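Local coordinates for protein putative P450-like enzyme (Streptomyces himastatinicus ATCC 53653, PDB 5Z9I) that probably acts as a heme-dependent monooxygenase of the cytochrome P450 family in bacterial secondary metabolism, at residues R87-H92 / V213-D218; E188-W193 / I227-N232. The protein carries 1 engineered substitution. All coordinates share one frame; numbering follows the deposited sequence.

Contact 1. Residues R87-H92 / V213-D218; sequences RGLVDH and VHAEVD. With HEM (protoporphyrin IX containing Fe), chain B.
Leu89 and His92 belong to the C helix (82-93) of the P450 fold, the helix that grips a heme propionate, and they meet Ala215 and Val217 in the chain leaving the short H helix (208-214). Leu89, a buried branched aliphatic that spans to Val217, carries the packing: its CD2 lies 3.8 Å from Val217 CG2 and 4.1 Å from Ala215 CB, the leucine and valine lying side by side and running opposite ways. With CG anti to the carbonyl carbon (chi1 -81°), Leu89 also brings CD2 to 3.6 Å from the backbone N of Val217. His92, a polar ring suited to the exposed margin, offers its edge, CD2 standing 4.0 Å from Ala215 CB. The chain turns extended at Ala215, which brings Val217 alongside Leu89, and the single alanine methyl can rest against both Leu89 and the His92 ring.

Arg87, on the same helix, serves the heme. Its NH1 donates to propionate O2D at 2.8 Å (152°), the oxygen at the guanidinium edge, and to the carbonyl of Phe346; NE forms a salt bridge with Asp91 OD2 (3.5 Å). One helix thus binds the propionate through charge, while its meeting with 213-218, lacking any hydrogen bond, rests on van der Waals packing.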
loop_
_atom_site.group_PDB
_atom_site.type_symbol
_atom_site.label_atom_id
_atom_site.label_comp_id
_atom_site.label_asym_id
_atom_site.label_seq_id
_atom_site.Cartn_x
_atom_site.Cartn_y
_atom_site.Cartn_z
ATOM N N ARG A 87 -5.822 -14.253 9.463
ATOM C CA ARG A 87 -5.398 -14.170 8.068
ATOM C C ARG A 87 -5.900 -15.374 7.279
ATOM O O ARG A 87 -6.323 -15.242 6.109
ATOM C CB ARG A 87 -3.874 -14.065 7.964
ATOM C CG ARG A 87 -3.370 -14.329 6.555
ATOM C CD ARG A 87 -2.538 -13.201 6.038
ATOM N NE ARG A 87 -1.920 -13.513 4.762
ATOM C CZ ARG A 87 -0.936 -12.805 4.215
ATOM N NH1 ARG A 87 -0.444 -11.745 4.836
ATOM N NH2 ARG A 87 -0.442 -13.162 3.045
ATOM N N GLY A 88 -5.879 -16.535 7.937
ATOM C CA GLY A 88 -6.488 -17.739 7.397
ATOM C C GLY A 88 -7.951 -17.569 6.998
ATOM O O GLY A 88 -8.346 -17.986 5.913
ATOM N N LEU A 89 -8.757 -16.962 7.866
ATOM C CA LEU A 89 -10.164 -16.754 7.548
ATOM C C LEU A 89 -10.351 -15.756 6.402
ATOM O O LEU A 89 -11.254 -15.908 5.571
ATOM C CB LEU A 89 -10.934 -16.277 8.778
ATOM C CG LEU A 89 -11.354 -17.351 9.774
ATOM C CD1 LEU A 89 -11.498 -16.786 11.198
ATOM C CD2 LEU A 89 -12.661 -18.014 9.338
ATOM N N VAL A 90 -9.497 -14.741 6.349
ATOM C CA VAL A 90 -9.637 -13.727 5.325
ATOM C C VAL A 90 -9.140 -14.254 3.962
ATOM O O VAL A 90 -9.731 -13.955 2.931
ATOM C CB VAL A 90 -8.893 -12.426 5.714
ATOM C CG1 VAL A 90 -9.009 -11.383 4.592
ATOM C CG2 VAL A 90 -9.482 -11.862 6.983
ATOM N N ASP A 91 -8.072 -15.047 3.964
ATOM C CA ASP A 91 -7.589 -15.650 2.728
ATOM C C ASP A 91 -8.648 -16.603 2.165
ATOM O O ASP A 91 -8.924 -16.567 0.975
ATOM C CB ASP A 91 -6.250 -16.362 2.945
ATOM C CG ASP A 91 -5.078 -15.600 2.334
ATOM O OD1 ASP A 91 -5.277 -14.901 1.311
ATOM O OD2 ASP A 91 -3.963 -15.675 2.891
ATOM N N HIS A 92 -9.272 -17.411 3.021
ATOM C CA HIS A 92 -10.374 -18.270 2.593
ATOM C C HIS A 92 -11.470 -17.450 1.915
ATOM O O HIS A 92 -12.064 -17.912 0.945
ATOM C CB HIS A 92 -10.965 -19.050 3.772
ATOM C CG HIS A 92 -12.135 -19.926 3.408
ATOM N ND1 HIS A 92 -11.985 -21.154 2.793
ATOM C CD2 HIS A 92 -13.468 -19.760 3.583
ATOM C CE1 HIS A 92 -13.173 -21.701 2.606
ATOM N NE2 HIS A 92 -14.092 -20.881 3.076
ATOM N N VAL A 213 -18.505 -13.079 5.944
ATOM C CA VAL A 213 -19.609 -13.444 6.815
ATOM C C VAL A 213 -19.819 -14.965 6.896
ATOM O O VAL A 213 -20.231 -15.489 7.929
ATOM C CB VAL A 213 -20.913 -12.767 6.341
ATOM C CG1 VAL A 213 -22.099 -13.594 6.697
ATOM C CG2 VAL A 213 -21.030 -11.370 6.912
ATOM N N HIS A 214 -19.530 -15.680 5.814
ATOM C CA HIS A 214 -19.799 -17.108 5.806
ATOM C C HIS A 214 -18.537 -17.945 5.965
ATOM O O HIS A 214 -18.621 -19.154 6.130
ATOM C CB HIS A 214 -20.566 -17.487 4.528
ATOM C CG HIS A 214 -21.972 -16.976 4.523
ATOM N ND1 HIS A 214 -22.325 -15.743 3.979
ATOM C CD2 HIS A 214 -23.113 -17.479 5.045
ATOM C CE1 HIS A 214 -23.608 -15.544 4.147
ATOM N NE2 HIS A 214 -24.123 -16.582 4.800
ATOM N N ALA A 215 -17.380 -17.297 5.963
ATOM C CA ALA A 215 -16.108 -17.982 6.160
ATOM C C ALA A 215 -16.051 -18.725 7.491
ATOM O O ALA A 215 -16.367 -18.170 8.535
ATOM C CB ALA A 215 -14.940 -16.992 6.073
ATOM N N GLU A 216 -15.636 -19.979 7.449
ATOM C CA GLU A 216 -15.519 -20.813 8.630
ATOM C C GLU A 216 -14.277 -21.661 8.526
ATOM O O GLU A 216 -14.114 -22.405 7.598
ATOM C CB GLU A 216 -16.763 -21.679 8.798
ATOM C CG GLU A 216 -16.709 -22.712 9.904
ATOM C CD GLU A 216 -18.076 -23.027 10.494
ATOM O OE1 GLU A 216 -19.101 -22.690 9.890
ATOM O OE2 GLU A 216 -18.144 -23.610 11.573
ATOM N N VAL A 217 -13.391 -21.526 9.481
ATOM C CA VAL A 217 -12.174 -22.292 9.470
ATOM C C VAL A 217 -11.873 -22.905 10.821
ATOM O O VAL A 217 -11.657 -22.221 11.781
ATOM C CB VAL A 217 -10.953 -21.457 9.015
ATOM C CG1 VAL A 217 -9.660 -22.233 9.150
ATOM C CG2 VAL A 217 -11.092 -20.982 7.595
ATOM N N ASP A 218 -11.863 -24.224 10.852
ATOM C CA ASP A 218 -11.513 -25.007 12.014
ATOM C C ASP A 218 -11.948 -24.593 13.447
ATOM O O ASP A 218 -11.144 -24.584 14.334
ATOM C CB ASP A 218 -9.974 -25.166 12.002
ATOM C CG ASP A 218 -9.470 -26.109 10.950
ATOM O OD1 ASP A 218 -10.127 -27.118 10.664
ATOM O OD2 ASP A 218 -8.381 -25.861 10.425
HETATM C CHA HEM B . 0.308 -5.940 3.807
HETATM C CHB HEM B . 2.278 -3.176 0.532
HETATM C CHC HEM B . -1.664 -3.585 -2.149
HETATM C CHD HEM B . -3.810 -5.673 1.487
HETATM C C1A HEM B . 1.194 -5.213 3.099
HETATM C C2A HEM B . 2.476 -4.969 3.529
HETATM C C3A HEM B . 3.015 -4.177 2.616
HETATM C C4A HEM B . 2.073 -3.932 1.647
HETATM C CMA HEM B . 4.392 -3.620 2.594
HETATM C CAA HEM B . 3.114 -5.514 4.782
HETATM C CBA HEM B . 3.129 -4.583 5.977
HETATM C CGA HEM B . 3.869 -5.123 7.167
HETATM O O1A HEM B . 3.744 -4.610 8.243
HETATM O O2A HEM B . 4.613 -6.060 7.094
HETATM C C1B HEM B . 1.346 -3.068 -0.494
HETATM C C2B HEM B . 1.600 -2.378 -1.662
HETATM C C3B HEM B . 0.508 -2.485 -2.413
HETATM C C4B HEM B . -0.422 -3.283 -1.679
HETATM C CMB HEM B . 2.849 -1.649 -1.981
HETATM C CAB HEM B . 0.211 -2.011 -3.753
HETATM C CBB HEM B . 1.084 -1.537 -4.574
HETATM C C1C HEM B . -2.610 -4.196 -1.399
HETATM C C2C HEM B . -3.889 -4.460 -1.771
HETATM C C3C HEM B . -4.495 -5.030 -0.718
HETATM C C4C HEM B . -3.564 -5.106 0.281
HETATM C CMC HEM B . -4.473 -4.147 -3.090
HETATM C CAC HEM B . -5.838 -5.574 -0.565
HETATM C CBC HEM B . -6.675 -5.767 -1.531
HETATM C C1D HEM B . -2.827 -5.906 2.399
HETATM C C2D HEM B . -3.118 -6.559 3.628
HETATM C C3D HEM B . -1.990 -6.652 4.263
HETATM C C4D HEM B . -0.999 -6.045 3.419
HETATM C CMD HEM B . -4.440 -7.050 4.101
HETATM C CAD HEM B . -1.822 -7.238 5.619
HETATM C CBD HEM B . -1.302 -8.645 5.613
HETATM C CGD HEM B . -0.954 -9.152 6.971
HETATM O O1D HEM B . -0.676 -8.448 7.909
HETATM O O2D HEM B . -0.937 -10.321 7.157
HETATM N NA HEM B . 0.958 -4.561 1.957
HETATM N NB HEM B . 0.149 -3.587 -0.551
HETATM N NC HEM B . -2.430 -4.590 -0.159
HETATM N ND HEM B . -1.555 -5.612 2.311
HETATM FE FE HEM B . -0.687 -4.746 0.931
HETATM O O HOH W 1 -0.940 -2.390 1.808
#

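Contact 2. Residues E188-W193 / I227-N232; sequences EMRDYW and ISNIAN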
loop_
_atom_site.group_PDB
_atom_site.type_symbol
_atom_site.label_atom_id
_atom_site.label_comp_id
_atom_site.label_asym_id
_atom_site.label_seq_id
_atom_site.Cartn_x
_atom_site.Cartn_y
_atom_site.Cartn_z
ATOM N N GLU A 188 -17.854 5.910 11.841
ATOM C CA GLU A 188 -18.636 6.031 10.627
ATOM C C GLU A 188 -18.371 4.858 9.667
ATOM O O GLU A 188 -19.319 4.242 9.180
ATOM C CB GLU A 188 -18.334 7.373 9.969
ATOM C CG GLU A 188 -18.919 7.574 8.608
ATOM C CD GLU A 188 -18.517 8.923 8.038
ATOM O OE1 GLU A 188 -18.254 9.850 8.834
ATOM O OE2 GLU A 188 -18.453 9.058 6.800
ATOM N N MET A 189 -17.097 4.535 9.417
ATOM C CA MET A 189 -16.757 3.428 8.522
ATOM C C MET A 189 -17.197 2.071 9.070
ATOM O O MET A 189 -17.703 1.226 8.325
ATOM C CB MET A 189 -15.256 3.392 8.232
ATOM C CG MET A 189 -14.797 4.648 7.498
ATOM S SD MET A 189 -13.024 4.758 7.219
ATOM C CE MET A 189 -12.755 3.470 6.001
ATOM N N ARG A 190 -16.979 1.860 10.360
ATOM C CA ARG A 190 -17.406 0.608 10.997
ATOM C C ARG A 190 -18.914 0.432 10.876
ATOM O O ARG A 190 -19.367 -0.664 10.552
ATOM C CB ARG A 190 -16.984 0.568 12.469
ATOM C CG ARG A 190 -15.610 -0.002 12.651
ATOM C CD ARG A 190 -15.080 0.209 14.066
ATOM N NE ARG A 190 -15.978 -0.287 15.117
ATOM C CZ ARG A 190 -16.169 -1.569 15.430
ATOM N NH1 ARG A 190 -15.546 -2.524 14.754
ATOM N NH2 ARG A 190 -16.988 -1.894 16.433
ATOM N N ASP A 191 -19.678 1.502 11.112
ATOM C CA ASP A 191 -21.137 1.429 11.002
ATOM C C ASP A 191 -21.592 1.133 9.570
ATOM O O ASP A 191 -22.549 0.382 9.381
ATOM C CB ASP A 191 -21.811 2.722 11.486
ATOM C CG ASP A 191 -21.802 2.853 13.016
ATOM O OD1 ASP A 191 -21.723 1.813 13.703
ATOM O OD2 ASP A 191 -21.874 3.986 13.530
ATOM N N TYR A 192 -20.927 1.729 8.576
ATOM C CA TYR A 192 -21.192 1.371 7.184
ATOM C C TYR A 192 -21.049 -0.136 6.965
ATOM O O TYR A 192 -21.953 -0.770 6.419
ATOM C CB TYR A 192 -20.251 2.108 6.226
ATOM C CG TYR A 192 -20.474 1.757 4.761
ATOM C CD1 TYR A 192 -21.321 2.522 3.961
ATOM C CD2 TYR A 192 -19.849 0.651 4.186
ATOM C CE1 TYR A 192 -21.523 2.199 2.616
ATOM C CE2 TYR A 192 -20.052 0.317 2.856
ATOM C CZ TYR A 192 -20.889 1.097 2.072
ATOM O OH TYR A 192 -21.085 0.769 0.750
ATOM N N TRP A 193 -19.921 -0.711 7.383
ATOM C CA TRP A 193 -19.667 -2.140 7.083
ATOM C C TRP A 193 -20.560 -3.102 7.884
ATOM O O TRP A 193 -20.894 -4.182 7.403
ATOM C CB TRP A 193 -18.187 -2.502 7.319
ATOM C CG TRP A 193 -17.256 -1.836 6.350
ATOM C CD1 TRP A 193 -16.277 -0.927 6.637
ATOM C CD2 TRP A 193 -17.221 -2.031 4.927
ATOM N NE1 TRP A 193 -15.634 -0.533 5.475
ATOM C CE2 TRP A 193 -16.200 -1.197 4.411
ATOM C CE3 TRP A 193 -17.961 -2.824 4.037
ATOM C CZ2 TRP A 193 -15.901 -1.137 3.056
ATOM C CZ3 TRP A 193 -17.663 -2.767 2.692
ATOM C CH2 TRP A 193 -16.638 -1.923 2.210
ATOM N N ILE A 227 -15.186 -8.238 11.021
ATOM C CA ILE A 227 -15.417 -8.133 9.591
ATOM C C ILE A 227 -15.308 -6.666 9.170
ATOM O O ILE A 227 -14.606 -6.347 8.218
ATOM C CB ILE A 227 -16.785 -8.722 9.205
ATOM C CG1 ILE A 227 -16.756 -10.246 9.376
ATOM C CG2 ILE A 227 -17.156 -8.347 7.773
ATOM C CD1 ILE A 227 -18.085 -10.926 9.140
ATOM N N SER A 228 -15.957 -5.776 9.916
ATOM C CA SER A 228 -15.899 -4.333 9.635
ATOM C C SER A 228 -14.485 -3.766 9.691
ATOM O O SER A 228 -14.121 -2.948 8.849
ATOM C CB SER A 228 -16.793 -3.561 10.618
ATOM O OG SER A 228 -18.147 -3.986 10.495
ATOM N N ASN A 229 -13.698 -4.183 10.689
ATOM C CA ASN A 229 -12.327 -3.690 10.826
ATOM C C ASN A 229 -11.418 -4.289 9.734
ATOM O O ASN A 229 -10.465 -3.655 9.303
ATOM C CB ASN A 229 -11.753 -4.007 12.213
ATOM C CG ASN A 229 -12.525 -3.317 13.348
ATOM O OD1 ASN A 229 -13.146 -2.264 13.148
ATOM N ND2 ASN A 229 -12.494 -3.918 14.536
ATOM N N ILE A 230 -11.713 -5.516 9.313
ATOM C CA ILE A 230 -10.997 -6.117 8.200
ATOM C C ILE A 230 -11.280 -5.343 6.917
ATOM O O ILE A 230 -10.366 -5.049 6.159
ATOM C CB ILE A 230 -11.360 -7.603 8.067
ATOM C CG1 ILE A 230 -10.688 -8.369 9.221
ATOM C CG2 ILE A 230 -10.954 -8.178 6.672
ATOM C CD1 ILE A 230 -11.312 -9.738 9.529
ATOM N N ALA A 231 -12.545 -5.010 6.679
ATOM C CA ALA A 231 -12.919 -4.316 5.467
ATOM C C ALA A 231 -12.207 -2.964 5.437
ATOM O O ALA A 231 -11.666 -2.550 4.390
ATOM C CB ALA A 231 -14.431 -4.151 5.378
ATOM N N ASN A 232 -12.198 -2.286 6.587
ATOM C CA ASN A 232 -11.474 -1.031 6.709
ATOM C C ASN A 232 -9.992 -1.190 6.385
ATOM O O ASN A 232 -9.422 -0.352 5.720
ATOM C CB ASN A 232 -11.649 -0.443 8.120
ATOM C CG ASN A 232 -12.943 0.317 8.253
ATOM O OD1 ASN A 232 -13.516 0.747 7.240
ATOM N ND2 ASN A 232 -13.431 0.478 9.489
#
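Arg190 NH1 donates to Asn229 OD1 at 2.9 Å, the stronger of two hydrogen bonds between these helices. The donor sits above the carbonyl plane, 36° out of it, rather than on a lone pair. A bend at chi3 (54°) folds the arginine end toward the asparagine, and NH1 also reaches Ser225 OG. Asn229 ND2 gives its protons to the carbonyls of Ala69 and Glu72, which fixes the amide with its oxygen facing the arginine. Replacing Arg190 with a leucine would probably leave Asn229 OD1 and Ser225 OG without their shared donor.

The second bond, from Trp193 NE1 to Asn232 OD1 at 3.0 Å, is weak because the N-H points well off the oxygen, although that oxygen lies in the indole plane at the ring edge. The methyl of Met189 presses on this same oxygen, CE to OD1 being 3.1 Å. Farther out, Ala231 CB makes a CH-pi contact over the five-membered ring of Trp193, 3.5 Å from its centroid, while Tyr192 CD2 covers the opposite face, so contacts on both faces limit the indole's turning about chi2. Ser228, whose OG bonds to the carbonyl of Asp224, sets that atom 3.5 Å from Trp193 CB.

Small Ser228 and Ala231 suit the close approach: the CA atoms of Trp193 and Ser228 are 5.1 Å apart, and the segment axes come within 8.6 Å at 115°. This is the crossing of the G helix (173-202) over the N-terminal part of the long helix 224-255, a familiar feature of the P450 fold above the heme.

In the fold
Contact 2 is buried between two long helices, whereas contact 1 is only partly buried and lies farther from the centre of the chain. Their centres are about 17 Å apart, yet they touch: Val213 CG2 packs 3.7 Å from Ile227 CD1, and Val90 CG2 lies 3.8 Å from Ile230 CD1. Helix 224-255 therefore meets both halves of contact 1, and helices 173-202, 208-214 and 224-255, which follow one another in the chain, link the two sites. Chemistry follows place: the interior crossing combines side-chain hydrogen bonds with an enclosed indole, while the outer contact uses mainly aliphatic packing, with one histidine edge, and keeps its charged bonding for the heme side of helix 82-93.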